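Local coordinates for protein farnesyl pyrophosphate synthetase (Staphylococcus aureus, PDB 5H9D) that probably catalyses chain elongation of prenyl diphosphates to heptaprenyl diphosphate, as a magnesium-dependent member of the FPP/GGPP synthase family, at residues F205-D209 / M314-N318; L240-K244 / S274-A280. One frame throughout, in Å; residues are numbered along the deposited sequence.

Contact 1. Residues F205-D209 / M314-N318; sequences FQIID and MGSRN
The guanidinium of Arg-317 lies across one turn of helix 188-215, with Ile-208 on one face and Asp-209 at its edge. Ile-208 CG2 sits 3.7 Å above the guanidinium plane, over its centre. From near that plane, Asp-209 OD1 approaches Arg-317 NH1 at 3.6 Å, a long salt bridge; the carboxylate stands almost perpendicular to the guanidinium, 83° between planes, so the two groups do not form a flat two-pronged pair. The other branch of Ile-208 reaches the backbone of helix 302-315, its CD1 3.6 Å from Met-314 O and 3.8 Å from Gly-315 CA. Beside the Phe-205 ring, Met-314 SD makes an oblique Met-aromatic contact, 4.2 Å from CD1. Arg-317 NH2 also adjoins this ring, but its modelled place is uncertain.

The arginine chain leaves with CG anti to the backbone N (chi1 179°), then bends at chi2 and chi3, folding back toward Met-314; a weak bond of 3.4 Å from Arg-317 NE to Met-314 O may help to orient the guanidinium. Ser-316 is the centre of an inverse gamma turn just before Arg-317.

Asp-209 and Asp-210 belong to the second aspartate-rich motif of trans-prenyl synthases, which typically binds substrate diphosphate through magnesium; the arrangement would put the C-terminal end beside that motif. Thr-169 of helix 158-183 touches Phe-205, and Ser-284 of helix 276-296 touches Ile-208, so this turn packs on helices 158-183 and 276-296 as well as on the C-terminal segment 314-318.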
ATOM      1  N   PHE A 205      16.665   8.347  -1.967  1.00 56.20           N
ATOM      2  CA  PHE A 205      15.488   8.814  -2.657  1.00 54.51           C
ATOM      3  C   PHE A 205      14.680   9.730  -1.746  1.00 55.55           C
ATOM      4  O   PHE A 205      14.509  10.920  -2.033  1.00 55.96           O
ATOM      5  CB  PHE A 205      14.655   7.593  -3.062  1.00 55.01           C
ATOM      6  CG  PHE A 205      13.470   7.915  -3.957  1.00 57.60           C
ATOM      7  CD1 PHE A 205      13.642   8.582  -5.162  1.00 57.98           C
ATOM      8  CD2 PHE A 205      12.190   7.501  -3.615  1.00 56.68           C
ATOM      9  CE1 PHE A 205      12.557   8.821  -6.003  1.00 57.17           C
ATOM     10  CE2 PHE A 205      11.115   7.735  -4.451  1.00 57.09           C
ATOM     11  CZ  PHE A 205      11.296   8.389  -5.639  1.00 56.44           C
ATOM     12  N   GLN A 206      14.187   9.156  -0.647  1.00 55.10           N
ATOM     13  CA  GLN A 206      13.375   9.865   0.337  1.00 53.49           C
ATOM     14  C   GLN A 206      14.078  11.062   0.972  1.00 52.85           C
ATOM     15  O   GLN A 206      13.463  12.104   1.181  1.00 49.72           O
ATOM     16  CB  GLN A 206      12.921   8.895   1.450  1.00 53.98           C
ATOM     17  CG  GLN A 206      11.893   9.491   2.430  1.00 51.49           C
ATOM     18  CD  GLN A 206      10.645  10.036   1.696  1.00 51.83           C
ATOM     19  OE1 GLN A 206       9.885   9.272   1.088  1.00 45.97           O
ATOM     20  NE2 GLN A 206      10.452  11.369   1.744  1.00 49.72           N
ATOM     21  N   ILE A 207      15.357  10.916   1.289  1.00 53.44           N
ATOM     22  CA  ILE A 207      16.047  12.029   1.899  1.00 55.83           C
ATOM     23  C   ILE A 207      15.998  13.211   0.941  1.00 58.24           C
ATOM     24  O   ILE A 207      15.852  14.360   1.351  1.00 57.75           O
ATOM     25  CB  ILE A 207      17.493  11.674   2.264  1.00 53.97           C
ATOM     26  CG1 ILE A 207      17.494  10.625   3.378  1.00 53.64           C
ATOM     27  CG2 ILE A 207      18.217  12.923   2.711  1.00 51.61           C
ATOM     28  CD1 ILE A 207      18.846  10.189   3.860  1.00 52.19           C
ATOM     29  N   ILE A 208      16.077  12.922  -0.350  1.00 60.27           N
ATOM     30  CA  ILE A 208      16.024  13.988  -1.331  1.00 63.18           C
ATOM     31  C   ILE A 208      14.666  14.670  -1.334  1.00 64.71           C
ATOM     32  O   ILE A 208      14.606  15.896  -1.350  1.00 67.50           O
ATOM     33  CB  ILE A 208      16.431  13.473  -2.725  1.00 63.63           C
ATOM     34  CG1 ILE A 208      17.959  13.456  -2.792  1.00 62.28           C
ATOM     35  CG2 ILE A 208      15.846  14.337  -3.836  1.00 62.29           C
ATOM     36  CD1 ILE A 208      18.514  12.408  -3.728  1.00 65.58           C
ATOM     37  N   ASP A 209      13.580  13.905  -1.313  1.00 65.34           N
ATOM     38  CA  ASP A 209      12.244  14.508  -1.239  1.00 66.60           C
ATOM     39  C   ASP A 209      12.183  15.546  -0.094  1.00 65.78           C
ATOM     40  O   ASP A 209      11.748  16.675  -0.285  1.00 65.27           O
ATOM     41  CB  ASP A 209      11.181  13.447  -0.925  1.00 70.27           C
ATOM     42  CG  ASP A 209      10.672  12.727  -2.146  1.00 74.09           C
ATOM     43  OD1 ASP A 209      11.486  12.195  -2.938  1.00 77.51           O
ATOM     44  OD2 ASP A 209       9.432  12.674  -2.297  1.00 76.99           O
ATOM     45  N   MET A 314      19.168   9.655 -10.058  1.00 90.93           N
ATOM     46  CA  MET A 314      18.454   9.557  -8.784  1.00 92.14           C
ATOM     47  C   MET A 314      18.933  10.586  -7.766  1.00 93.68           C
ATOM     48  O   MET A 314      18.124  11.248  -7.116  1.00 94.02           O
ATOM     49  CB  MET A 314      18.626   8.163  -8.159  1.00 90.58           C
ATOM     50  CG  MET A 314      17.694   7.095  -8.686  1.00 89.20           C
ATOM     51  SD  MET A 314      15.968   7.489  -8.464  0.56 85.34           S
ATOM     52  CE  MET A 314      15.579   8.080 -10.112  1.00 86.06           C
ATOM     53  N   GLY A 315      20.253  10.707  -7.632  1.00 95.00           N
ATOM     54  CA  GLY A 315      20.815  11.634  -6.672  1.00 97.62           C
ATOM     55  C   GLY A 315      21.028  13.029  -7.196  1.00 99.54           C
ATOM     56  O   GLY A 315      20.771  14.004  -6.495  1.00100.15           O
ATOM     57  N   SER A 316      21.525  13.133  -8.419  1.00101.72           N
ATOM     58  CA  SER A 316      21.741  14.441  -9.025  1.00103.70           C
ATOM     59  C   SER A 316      20.411  14.885  -9.641  1.00104.60           C
ATOM     60  O   SER A 316      20.343  15.255 -10.821  1.00104.53           O
ATOM     61  CB  SER A 316      22.813  14.355 -10.105  1.00103.74           C
ATOM     62  OG  SER A 316      22.927  15.593 -10.774  1.00103.95           O
ATOM     63  N   ARG A 317      19.364  14.832  -8.822  1.00104.64           N
ATOM     64  CA  ARG A 317      18.013  15.186  -9.233  1.00105.15           C
ATOM     65  C   ARG A 317      17.528  16.365  -8.414  1.00106.53           C
ATOM     66  O   ARG A 317      18.190  16.781  -7.457  1.00107.41           O
ATOM     67  CB  ARG A 317      17.080  13.994  -9.007  1.00103.99           C
ATOM     68  CG  ARG A 317      15.623  14.219  -9.358  1.00102.77           C
ATOM     69  CD  ARG A 317      14.709  13.875  -8.187  1.00103.16           C
ATOM     70  NE  ARG A 317      15.079  12.623  -7.525  1.00102.80           N
ATOM     71  CZ  ARG A 317      14.406  12.063  -6.518  1.00102.81           C
ATOM     72  NH1 ARG A 317      13.302  12.621  -6.028  1.00100.41           N
ATOM     73  NH2 ARG A 317      14.857  10.939  -5.984  1.00103.22           N
ATOM     74  N   ASN A 318      16.372  16.897  -8.797  1.00107.47           N
ATOM     75  CA  ASN A 318      15.776  18.021  -8.094  1.00109.09           C
ATOM     76  C   ASN A 318      14.306  18.249  -8.457  1.00108.96           C
ATOM     77  O   ASN A 318      13.872  19.381  -8.646  1.00108.94           O
ATOM     78  CB  ASN A 318      16.597  19.311  -8.314  1.00111.00           C
ATOM     79  CG  ASN A 318      16.796  19.654  -9.788  1.00113.19           C
ATOM     80  OD1 ASN A 318      15.832  19.795 -10.548  1.00114.55           O
ATOM     81  ND2 ASN A 318      18.056  19.801 -10.194  1.00113.55           N
TER

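Contact 2. Residues L240-K244 / S274-A280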
ATOM      1  N   LEU A 240      18.445  17.980  11.900  1.00 64.33           N
ATOM      2  CA  LEU A 240      19.813  18.446  11.891  1.00 64.67           C
ATOM      3  C   LEU A 240      19.918  19.848  12.445  1.00 65.87           C
ATOM      4  O   LEU A 240      20.762  20.127  13.278  1.00 65.90           O
ATOM      5  CB  LEU A 240      20.388  18.392  10.474  1.00 62.54           C
ATOM      6  CG  LEU A 240      20.504  16.975   9.909  1.00 62.91           C
ATOM      7  CD1 LEU A 240      21.165  17.000   8.573  1.00 61.94           C
ATOM      8  CD2 LEU A 240      21.303  16.109  10.848  1.00 62.89           C
ATOM      9  N   GLU A 241      19.056  20.737  11.994  1.00 68.61           N
ATOM     10  CA  GLU A 241      19.117  22.088  12.500  1.00 71.23           C
ATOM     11  C   GLU A 241      18.773  22.117  13.983  1.00 72.46           C
ATOM     12  O   GLU A 241      19.180  23.025  14.683  1.00 73.77           O
ATOM     13  CB  GLU A 241      18.183  23.013  11.708  1.00 73.19           C
ATOM     14  CG  GLU A 241      18.415  24.512  11.967  1.00 74.64           C
ATOM     15  CD  GLU A 241      19.872  24.947  11.798  1.00 75.39           C
ATOM     16  OE1 GLU A 241      20.200  26.109  12.136  1.00 76.28           O
ATOM     17  OE2 GLU A 241      20.698  24.133  11.334  1.00 76.84           O
ATOM     18  N   MET A 242      18.045  21.123  14.480  1.00 73.92           N
ATOM     19  CA  MET A 242      17.702  21.124  15.904  1.00 74.75           C
ATOM     20  C   MET A 242      18.919  20.826  16.783  1.00 76.64           C
ATOM     21  O   MET A 242      19.237  21.615  17.682  1.00 78.82           O
ATOM     22  CB  MET A 242      16.587  20.121  16.226  1.00 72.80           C
ATOM     23  CG  MET A 242      15.191  20.578  15.832  1.00 74.15           C
ATOM     24  SD  MET A 242      13.855  19.525  16.529  1.00 78.49           S
ATOM     25  CE  MET A 242      13.399  18.562  15.176  1.00 72.49           C
ATOM     26  N   ARG A 243      19.606  19.708  16.528  1.00 75.84           N
ATOM     27  CA  ARG A 243      20.769  19.325  17.321  1.00 74.20           C
ATOM     28  C   ARG A 243      21.813  20.432  17.460  1.00 74.21           C
ATOM     29  O   ARG A 243      22.529  20.485  18.452  1.00 72.30           O
ATOM     30  CB  ARG A 243      21.435  18.080  16.734  1.00 74.49           C
ATOM     31  CG  ARG A 243      21.799  18.226  15.276  1.00 76.30           C
ATOM     32  CD  ARG A 243      22.919  17.295  14.829  1.00 78.20           C
ATOM     33  NE  ARG A 243      22.681  15.884  15.129  1.00 80.79           N
ATOM     34  CZ  ARG A 243      23.104  14.876  14.359  1.00 82.00           C
ATOM     35  NH1 ARG A 243      23.779  15.126  13.239  1.00 80.17           N
ATOM     36  NH2 ARG A 243      22.858  13.615  14.709  1.00 82.26           N
ATOM     37  N   LYS A 244      21.909  21.321  16.485  1.00 75.00           N
ATOM     38  CA  LYS A 244      22.909  22.375  16.594  1.00 77.85           C
ATOM     39  C   LYS A 244      22.360  23.782  16.821  1.00 79.16           C
ATOM     40  O   LYS A 244      23.128  24.750  16.801  1.00 79.20           O
ATOM     41  CB  LYS A 244      23.820  22.387  15.355  1.00 77.92           C
ATOM     42  CG  LYS A 244      23.194  22.885  14.062  1.00 77.78           C
ATOM     43  CD  LYS A 244      24.252  22.812  12.975  1.00 79.47           C
ATOM     44  CE  LYS A 244      23.688  22.904  11.563  1.00 78.70           C
ATOM     45  NZ  LYS A 244      24.728  22.396  10.600  1.00 78.28           N
ATOM     46  N   SER A 274      20.212  27.643   5.938  1.00 85.76           N
ATOM     47  CA  SER A 274      20.954  26.759   6.819  1.00 85.12           C
ATOM     48  C   SER A 274      21.936  25.819   6.111  1.00 83.64           C
ATOM     49  O   SER A 274      21.886  25.624   4.882  1.00 81.56           O
ATOM     50  CB  SER A 274      19.953  25.940   7.640  1.00 87.34           C
ATOM     51  OG  SER A 274      20.598  25.051   8.537  1.00 90.73           O
ATOM     52  N   ASP A 275      22.837  25.250   6.911  1.00 82.25           N
ATOM     53  CA  ASP A 275      23.825  24.296   6.419  1.00 81.96           C
ATOM     54  C   ASP A 275      23.171  22.912   6.446  1.00 79.54           C
ATOM     55  O   ASP A 275      23.603  21.973   5.768  1.00 78.90           O
ATOM     56  CB  ASP A 275      25.084  24.297   7.317  1.00 83.29           C
ATOM     57  CG  ASP A 275      25.909  25.581   7.182  1.00 86.55           C
ATOM     58  OD1 ASP A 275      26.109  26.064   6.040  1.00 88.43           O
ATOM     59  OD2 ASP A 275      26.374  26.107   8.217  1.00 87.13           O
ATOM     60  N   SER A 276      22.110  22.815   7.238  1.00 76.49           N
ATOM     61  CA  SER A 276      21.370  21.581   7.420  1.00 73.00           C
ATOM     62  C   SER A 276      20.746  21.047   6.149  1.00 70.35           C
ATOM     63  O   SER A 276      20.562  19.846   5.999  1.00 69.91           O
ATOM     64  CB  SER A 276      20.312  21.795   8.487  1.00 73.04           C
ATOM     65  OG  SER A 276      20.931  21.959   9.749  1.00 73.92           O
ATOM     66  N   ILE A 277      20.410  21.934   5.231  1.00 68.00           N
ATOM     67  CA  ILE A 277      19.845  21.488   3.980  1.00 67.02           C
ATOM     68  C   ILE A 277      20.959  20.770   3.251  1.00 67.91           C
ATOM     69  O   ILE A 277      20.720  19.854   2.470  1.00 68.14           O
ATOM     70  CB  ILE A 277      19.354  22.659   3.119  1.00 64.04           C
ATOM     71  CG1 ILE A 277      17.922  22.985   3.490  1.00 64.14           C
ATOM     72  CG2 ILE A 277      19.426  22.301   1.641  1.00 62.84           C
ATOM     73  CD1 ILE A 277      16.949  21.875   3.142  1.00 63.31           C
ATOM     74  N   ASP A 278      22.187  21.182   3.523  1.00 68.28           N
ATOM     75  CA  ASP A 278      23.320  20.567   2.858  1.00 70.12           C
ATOM     76  C   ASP A 278      23.830  19.334   3.585  1.00 69.51           C
ATOM     77  O   ASP A 278      24.300  18.384   2.954  1.00 69.96           O
ATOM     78  CB  ASP A 278      24.421  21.616   2.650  1.00 72.54           C
ATOM     79  CG  ASP A 278      24.032  22.658   1.588  1.00 75.48           C
ATOM     80  OD1 ASP A 278      24.107  22.320   0.377  1.00 75.83           O
ATOM     81  OD2 ASP A 278      23.627  23.791   1.967  1.00 75.11           O
ATOM     82  N   GLU A 279      23.728  19.334   4.908  1.00 68.57           N
ATOM     83  CA  GLU A 279      24.162  18.183   5.663  1.00 66.61           C
ATOM     84  C   GLU A 279      23.190  17.056   5.288  1.00 65.39           C
ATOM     85  O   GLU A 279      23.594  15.899   5.165  1.00 65.10           O
ATOM     86  CB  GLU A 279      24.115  18.494   7.157  1.00 68.85           C
ATOM     87  CG  GLU A 279      24.831  17.459   8.030  1.00 73.40           C
ATOM     88  CD  GLU A 279      24.619  17.691   9.532  1.00 75.83           C
ATOM     89  OE1 GLU A 279      24.900  16.767  10.341  1.00 77.12           O
ATOM     90  OE2 GLU A 279      24.176  18.799   9.903  1.00 78.35           O
ATOM     91  N   ALA A 280      21.915  17.405   5.072  1.00 62.83           N
ATOM     92  CA  ALA A 280      20.890  16.426   4.695  1.00 60.05           C
ATOM     93  C   ALA A 280      21.243  15.831   3.335  1.00 59.52           C
ATOM     94  O   ALA A 280      21.338  14.611   3.177  1.00 58.52           O
ATOM     95  CB  ALA A 280      19.542  17.083   4.642  1.00 56.79           C
TER
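A capped helix start meets a helix end here: Glu-241, near the end of helix 236-243, binds Ser-276 in the first turn of helix 276-296 and Ser-274 just ahead of it. Ser-276 OG donates to Glu-241 OE2 at 2.7 Å, on the anti side of the carboxylate and 15° out of its plane. The same oxygen receives a weak bond from Ser-274 OG at 2.9 Å. Ser-274 OG in turn accepts from Ser-276 N at 3.0 Å, the capping bond, so the hydroxyl that caps the helix is itself tied to the glutamate. Glu-241 CG stands opposite the backbone N (chi1 -167°) and the chain bends at chi2, bringing the carboxylate to the serines; OE1 is engaged by Asn-245.

Next to this polar cluster, Leu-240 CD1 packs against Glu-279 CB at 3.6 Å. The extended Glu-279 side chain crosses the leucine and spreads its carboxylate between two cations: OE1 meets Arg-243 NH1 at 3.5 Å, at the guanidinium edge and in its plane, whereas OE2 faces Lys-244 NZ at a long 3.7 Å. Arg-243 and Lys-244 are exposed, making this salt-bridge network the surface margin of the joint.

Around the joint, Phe-248 of helix 246-253 and Ile-271 of helix 261-272 touch Glu-241, Ile-158 of helix 158-183 meets Leu-240, and Val-211 of helix 188-215 packs on Ala-280.

Contacts 1 and 2 lie on the same side of the chain's centre, their own centres about 17 Å apart. Contact 1 is the more central and contact 2 the more peripheral, although each is only partly buried. In sequence contact 2 is nested within the loop that contact 1 closes. Helices 188-215 and 276-296 join them: Ile-207 CG2 packs 3.6 Å from Ala-280 O. In contact 1 an arginine near the C-terminus reaches an aspartate of the second aspartate-rich motif by a long ion pair amid apolar packing. In contact 2, by contrast, serine hydroxyls and a carboxylate fasten a helix start, bordered by exposed salt bridges.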